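Beta-1,3-1,4-glucanase (PDB 5H4R) hydrolyses mixed-linkage beta-1,3-1,4-glucans as a family 5 glycoside hydrolase, a lichenase whose engineered variant is held here with cellotetraose. Local coordinates at residues A[279-293]-A[328-342]. The protein carries 1 engineered substitution. Residues are numbered along the deposited sequence; the frame is centred on the assembly and turned at random.
Sequences FALQAPNESGSVSEW and GARDKNGNLQSRVEF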
ATOM      1  N   PHE A 279      10.986 -16.085   1.117  1.00  9.37           N
ATOM      2  CA  PHE A 279      11.886 -15.292   1.949  1.00  7.60           C
ATOM      3  C   PHE A 279      11.175 -14.172   2.708  1.00  8.46           C
ATOM      4  O   PHE A 279      11.339 -14.032   3.924  1.00  9.45           O
ATOM      5  CB  PHE A 279      13.004 -14.670   1.091  1.00  7.80           C
ATOM      6  CG  PHE A 279      13.855 -13.712   1.839  1.00  8.41           C
ATOM      7  CD1 PHE A 279      14.762 -14.149   2.771  1.00  9.45           C
ATOM      8  CD2 PHE A 279      13.722 -12.339   1.639  1.00  9.51           C
ATOM      9  CE1 PHE A 279      15.523 -13.259   3.489  1.00 11.20           C
ATOM     10  CE2 PHE A 279      14.489 -11.457   2.354  1.00  9.38           C
ATOM     11  CZ  PHE A 279      15.391 -11.904   3.265  1.00 10.61           C
ATOM     12  N   ALA A 280      10.387 -13.365   1.998  1.00  8.01           N
ATOM     13  CA  ALA A 280       9.922 -12.087   2.518  1.00  6.85           C
ATOM     14  C   ALA A 280       8.720 -12.199   3.446  1.00  7.23           C
ATOM     15  O   ALA A 280       8.633 -11.456   4.422  1.00  9.42           O
ATOM     16  CB  ALA A 280       9.572 -11.192   1.346  1.00  8.92           C
ATOM     17  N   LEU A 281       7.785 -13.093   3.147  1.00  9.22           N
ATOM     18  CA  LEU A 281       6.482 -13.073   3.805  1.00  8.06           C
ATOM     19  C   LEU A 281       6.093 -14.411   4.421  1.00 10.75           C
ATOM     20  O   LEU A 281       5.451 -14.427   5.471  1.00 10.10           O
ATOM     21  CB  LEU A 281       5.439 -12.610   2.803  1.00  7.55           C
ATOM     22  CG  LEU A 281       3.987 -12.593   3.272  1.00 10.67           C
ATOM     23  CD1 LEU A 281       3.822 -11.681   4.454  1.00 12.07           C
ATOM     24  CD2 LEU A 281       3.102 -12.139   2.104  1.00 12.06           C
ATOM     25  N   GLN A 282       6.473 -15.536   3.811  1.00  8.55           N
ATOM     26  CA  GLN A 282       6.179 -16.834   4.400  1.00 10.50           C
ATOM     27  C   GLN A 282       6.767 -16.926   5.803  1.00  8.56           C
ATOM     28  O   GLN A 282       7.887 -16.481   6.057  1.00  9.97           O
ATOM     29  CB  GLN A 282       6.729 -17.963   3.520  1.00  8.55           C
ATOM     30  CG  GLN A 282       6.258 -19.315   3.951  1.00 11.67           C
ATOM     31  CD  GLN A 282       6.559 -20.388   2.914  1.00 23.69           C
ATOM     32  OE1 GLN A 282       7.418 -20.214   2.057  1.00 14.84           O
ATOM     33  NE2 GLN A 282       5.846 -21.500   2.990  1.00 25.67           N
ATOM     34  N   ALA A 283       5.991 -17.495   6.730  1.00  8.65           N
ATOM     35  CA  ALA A 283       6.431 -17.531   8.107  1.00  8.38           C
ATOM     36  C   ALA A 283       7.599 -18.491   8.245  1.00 11.16           C
ATOM     37  O   ALA A 283       7.653 -19.514   7.557  1.00 13.20           O
ATOM     38  CB  ALA A 283       5.306 -17.974   9.040  1.00 13.52           C
ATOM     39  N   PRO A 284       8.520 -18.211   9.166  1.00 12.85           N
ATOM     40  CA  PRO A 284       9.737 -19.020   9.238  1.00 15.05           C
ATOM     41  C   PRO A 284       9.498 -20.442   9.699  1.00 19.24           C
ATOM     42  O   PRO A 284      10.329 -21.308   9.409  1.00 21.71           O
ATOM     43  CB  PRO A 284      10.630 -18.232  10.207  1.00 16.50           C
ATOM     44  CG  PRO A 284       9.705 -17.330  10.968  1.00 18.94           C
ATOM     45  CD  PRO A 284       8.558 -17.045  10.073  1.00 14.37           C
ATOM     46  N   ASN A 285       8.390 -20.739  10.361  1.00 14.98           N
ATOM     47  CA  ASN A 285       8.121 -22.121  10.769  1.00 23.56           C
ATOM     48  C   ASN A 285       7.251 -22.898   9.776  1.00 30.32           C
ATOM     49  O   ASN A 285       6.843 -24.024  10.087  1.00 30.94           O
ATOM     50  CB  ASN A 285       7.464 -22.144  12.151  1.00 36.21           C
ATOM     51  CG  ASN A 285       6.102 -21.483  12.158  1.00 32.86           C
ATOM     52  OD1 ASN A 285       5.856 -20.538  11.408  1.00 49.63           O
ATOM     53  ND2 ASN A 285       5.205 -21.974  13.018  1.00 61.44           N
ATOM     54  N   GLU A 286       6.965 -22.348   8.598  1.00 18.90           N
ATOM     55  CA  GLU A 286       6.228 -23.074   7.575  1.00 19.05           C
ATOM     56  C   GLU A 286       7.218 -23.728   6.612  1.00 27.31           C
ATOM     57  O   GLU A 286       8.123 -23.056   6.110  1.00 20.73           O
ATOM     58  CB  GLU A 286       5.268 -22.165   6.801  1.00 17.43           C
ATOM     59  CG  GLU A 286       4.323 -23.075   5.978  1.00 24.23           C
ATOM     60  CD  GLU A 286       3.291 -22.335   5.166  1.00 30.32           C
ATOM     61  OE1 GLU A 286       3.477 -21.131   4.861  1.00 22.44           O
ATOM     62  OE2 GLU A 286       2.292 -22.993   4.807  1.00 28.31           O
ATOM     63  N   SER A 287       7.051 -25.031   6.357  1.00 21.73           N
ATOM     64  CA  SER A 287       7.886 -25.714   5.364  1.00 13.71           C
ATOM     65  C   SER A 287       7.871 -24.928   4.059  1.00 18.22           C
ATOM     66  O   SER A 287       6.810 -24.526   3.574  1.00 20.79           O
ATOM     67  CB  SER A 287       7.387 -27.145   5.111  1.00 17.62           C
ATOM     68  OG  SER A 287       7.571 -27.967   6.249  1.00 48.35           O
ATOM     69  N   GLY A 288       9.049 -24.733   3.474  1.00 17.58           N
ATOM     70  CA  GLY A 288       9.189 -23.910   2.296  1.00 17.83           C
ATOM     71  C   GLY A 288       9.749 -22.529   2.560  1.00 12.87           C
ATOM     72  O   GLY A 288      10.278 -21.898   1.637  1.00 13.36           O
ATOM     73  N   SER A 289       9.665 -22.054   3.793  1.00 16.11           N
ATOM     74  CA  SER A 289      10.280 -20.780   4.128  1.00 12.40           C
ATOM     75  C   SER A 289      11.784 -20.850   3.922  1.00  9.84           C
ATOM     76  O   SER A 289      12.415 -21.881   4.183  1.00 11.95           O
ATOM     77  CB  SER A 289       9.977 -20.428   5.578  1.00 16.06           C
ATOM     78  OG  SER A 289      10.653 -19.252   5.971  1.00 12.16           O
ATOM     79  N   VAL A 290      12.352 -19.736   3.482  1.00 10.78           N
ATOM     80  CA  VAL A 290      13.793 -19.538   3.493  1.00 10.52           C
ATOM     81  C   VAL A 290      14.102 -18.259   4.256  1.00  9.68           C
ATOM     82  O   VAL A 290      13.312 -17.312   4.302  1.00  9.67           O
ATOM     83  CB  VAL A 290      14.393 -19.512   2.074  1.00 14.10           C
ATOM     84  CG1 VAL A 290      14.042 -20.797   1.319  1.00 15.88           C
ATOM     85  CG2 VAL A 290      13.950 -18.325   1.318  1.00 14.51           C
ATOM     86  N   SER A 291      15.276 -18.239   4.870  1.00 11.52           N
ATOM     87  CA  SER A 291      15.714 -17.093   5.649  0.60  8.03           C
ATOM     88  C   SER A 291      16.907 -16.380   5.038  1.00 12.06           C
ATOM     89  O   SER A 291      17.323 -15.347   5.568  1.00 12.06           O
ATOM     90  CB  SER A 291      16.080 -17.529   7.071  0.60 12.85           C
ATOM     91  OG  SER A 291      17.190 -18.411   7.047  0.60 18.76           O
ATOM     92  N   GLU A 292      17.466 -16.906   3.959  1.00 10.62           N
ATOM     93  CA  GLU A 292      18.621 -16.313   3.295  1.00 10.83           C
ATOM     94  C   GLU A 292      18.198 -15.663   1.993  1.00 10.16           C
ATOM     95  O   GLU A 292      17.377 -16.208   1.247  1.00 12.23           O
ATOM     96  CB  GLU A 292      19.684 -17.375   2.996  1.00 14.55           C
ATOM     97  CG  GLU A 292      20.284 -17.985   4.225  1.00 22.67           C
ATOM     98  CD  GLU A 292      21.304 -19.061   3.893  1.00 48.76           C
ATOM     99  OE1 GLU A 292      21.456 -19.390   2.695  1.00 62.62           O
ATOM    100  OE2 GLU A 292      21.956 -19.574   4.829  1.00 59.56           O
ATOM    101  N   TRP A 293      18.807 -14.521   1.699  1.00 10.16           N
ATOM    102  CA  TRP A 293      18.605 -13.789   0.456  1.00  9.82           C
ATOM    103  C   TRP A 293      19.961 -13.200   0.107  1.00 11.40           C
ATOM    104  O   TRP A 293      20.605 -12.606   0.965  1.00 12.00           O
ATOM    105  CB  TRP A 293      17.538 -12.689   0.604  1.00  9.19           C
ATOM    106  CG  TRP A 293      17.084 -12.132  -0.707  1.00  8.44           C
ATOM    107  CD1 TRP A 293      15.952 -12.479  -1.391  1.00  9.60           C
ATOM    108  CD2 TRP A 293      17.750 -11.146  -1.511  1.00  9.10           C
ATOM    109  NE1 TRP A 293      15.864 -11.757  -2.562  1.00 11.52           N
ATOM    110  CE2 TRP A 293      16.959 -10.941  -2.666  1.00  7.10           C
ATOM    111  CE3 TRP A 293      18.941 -10.423  -1.366  1.00  8.82           C
ATOM    112  CZ2 TRP A 293      17.342 -10.057  -3.686  1.00  8.66           C
ATOM    113  CZ3 TRP A 293      19.318  -9.551  -2.370  1.00  9.95           C
ATOM    114  CH2 TRP A 293      18.516  -9.368  -3.510  1.00  9.30           C
ATOM    115  N   GLY A 328       8.213  -5.716   1.938  1.00  7.86           N
ATOM    116  CA  GLY A 328       9.035  -5.850   3.126  1.00  6.30           C
ATOM    117  C   GLY A 328       9.529  -7.270   3.229  1.00  7.58           C
ATOM    118  O   GLY A 328       9.153  -8.136   2.446  1.00  7.60           O
ATOM    119  N   ALA A 329      10.415  -7.490   4.205  1.00  9.32           N
ATOM    120  CA  ALA A 329      10.878  -8.831   4.560  1.00  9.24           C
ATOM    121  C   ALA A 329      10.793  -8.947   6.070  1.00  6.13           C
ATOM    122  O   ALA A 329      11.330  -8.100   6.789  1.00  7.71           O
ATOM    123  CB  ALA A 329      12.300  -9.076   4.065  1.00 11.32           C
ATOM    124  N   ARG A 330      10.077  -9.958   6.534  1.00  7.52           N
ATOM    125  CA  ARG A 330       9.896 -10.166   7.960  1.00  6.73           C
ATOM    126  C   ARG A 330      11.158 -10.766   8.562  1.00  8.55           C
ATOM    127  O   ARG A 330      11.877 -11.525   7.918  1.00  9.24           O
ATOM    128  CB  ARG A 330       8.695 -11.073   8.216  1.00  6.99           C
ATOM    129  CG  ARG A 330       8.861 -12.486   7.704  1.00  9.22           C
ATOM    130  CD  ARG A 330       7.530 -13.255   7.671  1.00 12.44           C
ATOM    131  NE  ARG A 330       7.032 -13.576   9.012  1.00 10.24           N
ATOM    132  CZ  ARG A 330       5.856 -14.156   9.245  1.00  8.90           C
ATOM    133  NH1 ARG A 330       5.042 -14.446   8.228  1.00  9.75           N
ATOM    134  NH2 ARG A 330       5.475 -14.452  10.485  1.00  9.55           N
ATOM    135  N   ASP A 331      11.421 -10.415   9.815  1.00  9.17           N
ATOM    136  CA  ASP A 331      12.561 -11.000  10.495  1.00  7.81           C
ATOM    137  C   ASP A 331      12.373 -12.503  10.649  1.00  8.43           C
ATOM    138  O   ASP A 331      11.305 -12.977  11.032  1.00  9.51           O
ATOM    139  CB  ASP A 331      12.763 -10.349  11.857  1.00  7.71           C
ATOM    140  CG  ASP A 331      13.867 -11.005  12.659  1.00 15.51           C
ATOM    141  OD1 ASP A 331      14.996 -11.140  12.157  1.00 13.99           O
ATOM    142  OD2 ASP A 331      13.580 -11.417  13.790  1.00 24.50           O
ATOM    143  N   LYS A 332      13.434 -13.255  10.352  1.00  9.07           N
ATOM    144  CA  LYS A 332      13.456 -14.711  10.531  1.00  9.91           C
ATOM    145  C   LYS A 332      14.693 -15.037  11.338  1.00 12.33           C
ATOM    146  O   LYS A 332      15.771 -15.270  10.795  1.00 11.97           O
ATOM    147  CB  LYS A 332      13.439 -15.461   9.212  1.00  9.12           C
ATOM    148  CG  LYS A 332      12.164 -15.154   8.466  1.00  7.98           C
ATOM    149  CD  LYS A 332      12.038 -15.918   7.141  1.00 11.52           C
ATOM    150  CE  LYS A 332      10.657 -15.771   6.591  1.00 13.01           C
ATOM    151  NZ  LYS A 332      10.467 -16.551   5.344  1.00 12.70           N
ATOM    152  N   ASN A 333      14.525 -15.036  12.645  1.00 10.57           N
ATOM    153  CA  ASN A 333      15.586 -15.451  13.554  1.00 10.19           C
ATOM    154  C   ASN A 333      16.874 -14.674  13.314  1.00 10.62           C
ATOM    155  O   ASN A 333      17.972 -15.235  13.352  1.00 11.45           O
ATOM    156  CB  ASN A 333      15.836 -16.936  13.430  1.00 13.42           C
ATOM    157  CG  ASN A 333      14.565 -17.752  13.629  1.00 17.11           C
ATOM    158  OD1 ASN A 333      14.099 -18.408  12.701  1.00 24.10           O
ATOM    159  ND2 ASN A 333      14.004 -17.710  14.830  1.00 16.02           N
ATOM    160  N   GLY A 334      16.754 -13.376  13.076  1.00 11.00           N
ATOM    161  CA  GLY A 334      17.934 -12.527  13.048  1.00 10.96           C
ATOM    162  C   GLY A 334      18.678 -12.448  11.735  1.00 10.83           C
ATOM    163  O   GLY A 334      19.905 -12.231  11.733  1.00 15.01           O
ATOM    164  N   ASN A 335      17.968 -12.557  10.615  1.00  9.75           N
ATOM    165  CA  ASN A 335      18.571 -12.639   9.285  1.00 10.03           C
ATOM    166  C   ASN A 335      18.808 -11.249   8.696  1.00 11.31           C
ATOM    167  O   ASN A 335      18.383 -10.925   7.591  1.00  9.90           O
ATOM    168  CB  ASN A 335      17.691 -13.501   8.367  1.00  9.94           C
ATOM    169  CG  ASN A 335      16.313 -12.926   8.129  1.00 12.83           C
ATOM    170  OD1 ASN A 335      15.771 -12.163   8.931  1.00  9.46           O
ATOM    171  ND2 ASN A 335      15.712 -13.332   7.003  1.00  9.37           N
ATOM    172  N   LEU A 336      19.569 -10.441   9.445  1.00  8.52           N
ATOM    173  CA  LEU A 336      19.689  -9.027   9.115  1.00  9.40           C
ATOM    174  C   LEU A 336      20.416  -8.827   7.792  1.00  9.32           C
ATOM    175  O   LEU A 336      19.968  -8.054   6.945  1.00 10.22           O
ATOM    176  CB  LEU A 336      20.415  -8.286  10.231  1.00 10.23           C
ATOM    177  CG  LEU A 336      20.632  -6.795   9.997  1.00 11.61           C
ATOM    178  CD1 LEU A 336      19.295  -6.072   9.822  1.00 12.24           C
ATOM    179  CD2 LEU A 336      21.430  -6.200  11.164  1.00 16.40           C
ATOM    180  N   GLN A 337      21.566  -9.483   7.616  1.00 11.46           N
ATOM    181  CA  GLN A 337      22.338  -9.263   6.396  1.00 10.08           C
ATOM    182  C   GLN A 337      21.500  -9.574   5.162  1.00  9.31           C
ATOM    183  O   GLN A 337      21.536  -8.830   4.167  1.00 10.18           O
ATOM    184  CB  GLN A 337      23.605 -10.116   6.417  1.00 14.46           C
ATOM    185  CG  GLN A 337      24.438  -9.946   5.175  1.00  9.74           C
ATOM    186  CD  GLN A 337      24.992  -8.536   5.040  1.00 15.51           C
ATOM    187  OE1 GLN A 337      25.471  -7.933   6.023  1.00 17.45           O
ATOM    188  NE2 GLN A 337      24.968  -8.011   3.816  1.00 18.86           N
ATOM    189  N   SER A 338      20.735 -10.674   5.197  1.00  8.70           N
ATOM    190  CA  SER A 338      19.858 -10.988   4.066  1.00  9.39           C
ATOM    191  C   SER A 338      18.809  -9.906   3.840  1.00  9.09           C
ATOM    192  O   SER A 338      18.516  -9.538   2.697  1.00  9.88           O
ATOM    193  CB  SER A 338      19.150 -12.324   4.276  1.00  8.81           C
ATOM    194  OG  SER A 338      20.036 -13.425   4.171  1.00 11.29           O
ATOM    195  N   ARG A 339      18.179  -9.422   4.915  1.00  7.82           N
ATOM    196  CA  ARG A 339      17.137  -8.421   4.746  1.00  6.14           C
ATOM    197  C   ARG A 339      17.713  -7.084   4.273  1.00  7.67           C
ATOM    198  O   ARG A 339      17.054  -6.366   3.510  1.00  8.54           O
ATOM    199  CB  ARG A 339      16.352  -8.272   6.038  1.00  7.04           C
ATOM    200  CG  ARG A 339      15.588  -9.508   6.408  1.00  9.63           C
ATOM    201  CD  ARG A 339      14.401  -9.194   7.281  1.00 15.86           C
ATOM    202  NE  ARG A 339      14.834  -8.696   8.582  1.00 13.53           N
ATOM    203  CZ  ARG A 339      14.163  -7.843   9.360  1.00 10.59           C
ATOM    204  NH1 ARG A 339      12.992  -7.319   9.002  1.00 11.30           N
ATOM    205  NH2 ARG A 339      14.681  -7.513  10.526  1.00  9.22           N
ATOM    206  N   VAL A 340      18.946  -6.762   4.676  1.00 10.68           N
ATOM    207  CA  VAL A 340      19.644  -5.567   4.184  1.00 10.35           C
ATOM    208  C   VAL A 340      19.908  -5.668   2.678  1.00 11.07           C
ATOM    209  O   VAL A 340      19.627  -4.736   1.903  1.00  9.03           O
ATOM    210  CB  VAL A 340      20.944  -5.368   4.985  1.00  8.78           C
ATOM    211  CG1 VAL A 340      21.888  -4.375   4.314  1.00 13.43           C
ATOM    212  CG2 VAL A 340      20.648  -4.933   6.415  1.00 10.40           C
ATOM    213  N   GLU A 341      20.439  -6.806   2.227  1.00 10.56           N
ATOM    214  CA  GLU A 341      20.691  -6.966   0.799  1.00 10.17           C
ATOM    215  C   GLU A 341      19.392  -6.937   0.002  1.00  7.98           C
ATOM    216  O   GLU A 341      19.316  -6.287  -1.054  1.00  9.21           O
ATOM    217  CB  GLU A 341      21.456  -8.258   0.536  1.00  9.69           C
ATOM    218  CG  GLU A 341      22.890  -8.220   1.038  1.00 12.46           C
ATOM    219  CD  GLU A 341      23.670  -9.521   0.813  1.00 17.36           C
ATOM    220  OE1 GLU A 341      23.457 -10.211  -0.217  1.00 14.56           O
ATOM    221  OE2 GLU A 341      24.500  -9.871   1.693  1.00 18.28           O
ATOM    222  N   PHE A 342      18.364  -7.646   0.490  1.00  8.49           N
ATOM    223  CA  PHE A 342      17.036  -7.618  -0.116  1.00  8.52           C
ATOM    224  C   PHE A 342      16.525  -6.192  -0.276  1.00  8.33           C
ATOM    225  O   PHE A 342      16.010  -5.820  -1.341  1.00  9.01           O
ATOM    226  CB  PHE A 342      16.066  -8.427   0.755  1.00  8.71           C
ATOM    227  CG  PHE A 342      14.613  -8.219   0.437  1.00  7.41           C
ATOM    228  CD1 PHE A 342      13.981  -8.939  -0.554  1.00 10.45           C
ATOM    229  CD2 PHE A 342      13.859  -7.312   1.182  1.00  7.98           C
ATOM    230  CE1 PHE A 342      12.624  -8.736  -0.824  1.00 10.66           C
ATOM    231  CE2 PHE A 342      12.515  -7.110   0.925  1.00 10.11           C
ATOM    232  CZ  PHE A 342      11.891  -7.823  -0.071  1.00  7.87           C
TER
HETATM  233  O   HOH W   1      13.078 -12.567   5.828  1.00 10.87           O
HETATM  234  O   HOH W   2      22.979 -12.661   2.471  1.00 27.33           O
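Lys332 drives its ammonium group between the end of helix 277-280 and the loop after it, where four oxygens receive hydrogen bonds from NZ: the carbonyls of Phe279, Gln282 and Val290 and the hydroxyl of Ser289. With three N-H groups for four acceptors, at least one hydrogen must be shared. Gln282 O lies nearest, 2.7 Å from NZ, and Ser289 OG follows at 2.8 Å; the bond to Phe279 O instead arrives from above the carbonyl plane, 54° out of it. The chain reaches this depth because it is extended beyond CG, its CG lying against Pro284 CB. Replaced by alanine, this position would probably leave three carbonyls and the Ser289 hydroxyl without their common donor and the loop less firmly held. Arg330 adds a second grip: its N donates to Ala280 O, and NH1 meets Leu281 O at 2.8 Å in the guanidinium plane, while Ala283 CA and Pro284 CD lie over one face of that group.

The two segments follow the sixth and seventh strands (267-272 and 322-327) of the (beta/alpha)8 barrel, the second running into helix 336-352, on the rim carrying the glycan site, and Leu281 itself touches bound glucose units. Further along, Asn335 ND2 donates nearly straight to Ser291 O, and a water links ND2 with Phe279 O and Arg330 O. Ser338 OG accepts from Trp293 N at 3.0 Å.

Apolar packing centres on three aromatic rings. Phe342 turns its edge to the face of the five-membered ring of Trp293, planes 85° apart, and its CA sits 3.7 Å from the centroid of the six-membered ring, a CH-pi contact. In Phe279, CG anti to the backbone N (chi1 173°) carries the ring toward segment 328-342, where CE2 lies 3.7 Å from Ala329 CB and the ring meets Phe342 obliquely.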